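PDB 2QMX: prephenate dehydratase from Chlorobium tepidum TLS, which catalyses the conversion of prephenate to phenylpyruvate, a step of phenylalanine biosynthesis, and is inhibited allosterically by L-phenylalanine. Local coordinates for residues C87-P92 with L159-E164. Numbering follows the deposited sequence.
Sequences CLLGLP and LDILKE
A classic beta bulge interrupts the antiparallel pairing of Leu88 to Gly90 with Asp160 to Lys163, where the edge strand 160-163 closes one side of a five-stranded sheet in the prephenate dehydratase domain, which resembles the periplasmic binding proteins. Leu162 and Lys163 both face Leu88. Leu88 N gives a nearly straight bond to Lys163 O (2.9 Å, 173° at the hydrogen), lying in the carbonyl plane. Leu88 O is gripped chiefly by Leu162 N at 2.7 Å, tilted 29° from the carbonyl plane, while Lys163 N adds a weak bond. Beyond the bulge, regular pairing resumes: Gly90 N donates to Asp160 O, and Asp160 N to Gly90 O. On the other side, strand 87-90 bonds to strand 145-149 through Cys87 with Ala149 and Leu89 with Ala147.

On the face carrying Leu89, its CD1 lies 3.9 Å from Ile161 CG2, the methyl that also meets Cys87 SG. Leu89 CG reaches Leu159 CB, their side chains crossing at about a right angle; Leu159 continues onto Ala134 and Val137 of helix 130-139. An alanine in place of Leu89 would probably open a gap beside Leu159 CB and take away the CD1 methyl that Ile161 CG2 rests against. The opposite face carries Leu88, whose CG, anti to the backbone N (chi1 171°), sends CD2 against the CB atoms of Leu162 and Lys163, while Leu146 and Ile148 pack on the same leucine. The extra bulge residue, Leu162, turns its side chain along the partner strand, where glycine has no side chain, and its CD2 comes to 3.5 Å from Gly90 N and 3.6 Å from Gly90 CA.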
loop_
_atom_site.group_PDB
_atom_site.type_symbol
_atom_site.label_atom_id
_atom_site.label_comp_id
_atom_site.label_asym_id
_atom_site.label_seq_id
_atom_site.Cartn_x
_atom_site.Cartn_y
_atom_site.Cartn_z
ATOM N N CYS A 87 -9.283 -16.287 -8.622
ATOM C CA CYS A 87 -10.191 -17.335 -9.046
ATOM C C CYS A 87 -11.073 -17.703 -7.901
ATOM O O CYS A 87 -10.643 -17.775 -6.745
ATOM C CB CYS A 87 -9.461 -18.589 -9.542
ATOM S SG CYS A 87 -8.346 -18.293 -10.925
ATOM N N LEU A 88 -12.333 -17.941 -8.244
ATOM C CA LEU A 88 -13.277 -18.523 -7.327
ATOM C C LEU A 88 -13.171 -20.008 -7.578
ATOM O O LEU A 88 -13.094 -20.461 -8.711
ATOM C CB LEU A 88 -14.666 -17.998 -7.621
ATOM C CG LEU A 88 -15.760 -18.702 -6.854
ATOM C CD1 LEU A 88 -15.743 -18.276 -5.424
ATOM C CD2 LEU A 88 -17.100 -18.388 -7.532
ATOM N N LEU A 89 -13.174 -20.772 -6.512
ATOM C CA LEU A 89 -12.473 -22.008 -6.539
ATOM C C LEU A 89 -13.217 -22.963 -5.621
ATOM O O LEU A 89 -13.392 -22.670 -4.424
ATOM C CB LEU A 89 -11.066 -21.726 -6.017
ATOM C CG LEU A 89 -9.731 -22.240 -6.585
ATOM C CD1 LEU A 89 -9.672 -22.438 -8.128
ATOM C CD2 LEU A 89 -8.599 -21.346 -6.067
ATOM N N GLY A 90 -13.657 -24.088 -6.191
ATOM C CA GLY A 90 -14.465 -25.078 -5.484
ATOM C C GLY A 90 -13.872 -26.471 -5.567
ATOM O O GLY A 90 -12.857 -26.679 -6.245
ATOM N N LEU A 91 -14.499 -27.429 -4.871
ATOM C CA LEU A 91 -14.068 -28.825 -4.922
ATOM C C LEU A 91 -14.565 -29.441 -6.237
ATOM O O LEU A 91 -15.473 -28.894 -6.861
ATOM C CB LEU A 91 -14.577 -29.589 -3.694
ATOM C CG LEU A 91 -13.718 -29.530 -2.418
ATOM C CD1 LEU A 91 -14.535 -29.737 -1.163
ATOM C CD2 LEU A 91 -12.561 -30.542 -2.447
ATOM N N PRO A 92 -13.976 -30.580 -6.672
ATOM C CA PRO A 92 -14.481 -31.210 -7.907
ATOM C C PRO A 92 -15.926 -31.581 -7.675
ATOM O O PRO A 92 -16.276 -31.959 -6.558
ATOM C CB PRO A 92 -13.648 -32.485 -8.031
ATOM C CG PRO A 92 -12.434 -32.241 -7.186
ATOM C CD PRO A 92 -12.887 -31.363 -6.060
ATOM N N LEU A 159 -8.463 -28.145 -6.683
ATOM C CA LEU A 159 -9.764 -27.493 -6.783
ATOM C C LEU A 159 -10.084 -27.207 -8.268
ATOM O O LEU A 159 -9.156 -27.241 -9.095
ATOM C CB LEU A 159 -9.732 -26.188 -5.937
ATOM C CG LEU A 159 -10.219 -26.084 -4.460
ATOM C CD1 LEU A 159 -10.686 -27.401 -3.797
ATOM C CD2 LEU A 159 -9.208 -25.404 -3.546
ATOM N N ASP A 160 -11.361 -26.955 -8.603
ATOM C CA ASP A 160 -11.744 -26.372 -9.913
ATOM C C ASP A 160 -11.976 -24.859 -9.839
ATOM O O ASP A 160 -12.458 -24.369 -8.820
ATOM C CB ASP A 160 -12.997 -27.059 -10.505
ATOM C CG ASP A 160 -12.851 -28.587 -10.570
ATOM O OD1 ASP A 160 -11.675 -29.057 -10.520
ATOM O OD2 ASP A 160 -13.883 -29.309 -10.648
ATOM N N ILE A 161 -11.610 -24.142 -10.912
ATOM C CA ILE A 161 -11.997 -22.731 -11.117
ATOM C C ILE A 161 -13.471 -22.681 -11.418
ATOM O O ILE A 161 -13.940 -23.321 -12.378
ATOM C CB ILE A 161 -11.215 -21.966 -12.304
ATOM C CG1 ILE A 161 -11.414 -22.633 -13.691
ATOM C CG2 ILE A 161 -9.699 -21.802 -11.995
ATOM C CD1 ILE A 161 -12.689 -22.210 -14.527
ATOM N N LEU A 162 -14.212 -21.943 -10.607
ATOM C CA LEU A 162 -15.620 -21.718 -10.922
ATOM C C LEU A 162 -15.776 -20.464 -11.758
ATOM O O LEU A 162 -16.703 -20.367 -12.562
ATOM C CB LEU A 162 -16.504 -21.672 -9.665
ATOM C CG LEU A 162 -17.216 -22.968 -9.225
ATOM C CD1 LEU A 162 -17.518 -23.908 -10.405
ATOM C CD2 LEU A 162 -16.463 -23.735 -8.167
ATOM N N LYS A 163 -14.831 -19.532 -11.594
ATOM C CA LYS A 163 -14.963 -18.161 -12.076
ATOM C C LYS A 163 -13.613 -17.447 -12.089
ATOM O O LYS A 163 -12.981 -17.287 -11.027
ATOM C CB LYS A 163 -15.904 -17.425 -11.116
ATOM C CG LYS A 163 -16.993 -16.602 -11.752
ATOM C CD LYS A 163 -18.329 -16.709 -10.972
ATOM C CE LYS A 163 -19.166 -15.437 -11.127
ATOM N NZ LYS A 163 -19.623 -15.197 -12.531
ATOM N N GLU A 164 -13.187 -16.977 -13.271
ATOM C CA GLU A 164 -11.971 -16.136 -13.428
ATOM C C GLU A 164 -12.257 -14.603 -13.437
ATOM O O GLU A 164 -13.414 -14.179 -13.574
ATOM C CB GLU A 164 -11.114 -16.598 -14.630
ATOM C CG GLU A 164 -11.049 -18.136 -14.790
ATOM C CD GLU A 164 -9.745 -18.663 -15.415
ATOM O OE1 GLU A 164 -8.658 -18.462 -14.805
ATOM O OE2 GLU A 164 -9.816 -19.302 -16.506
#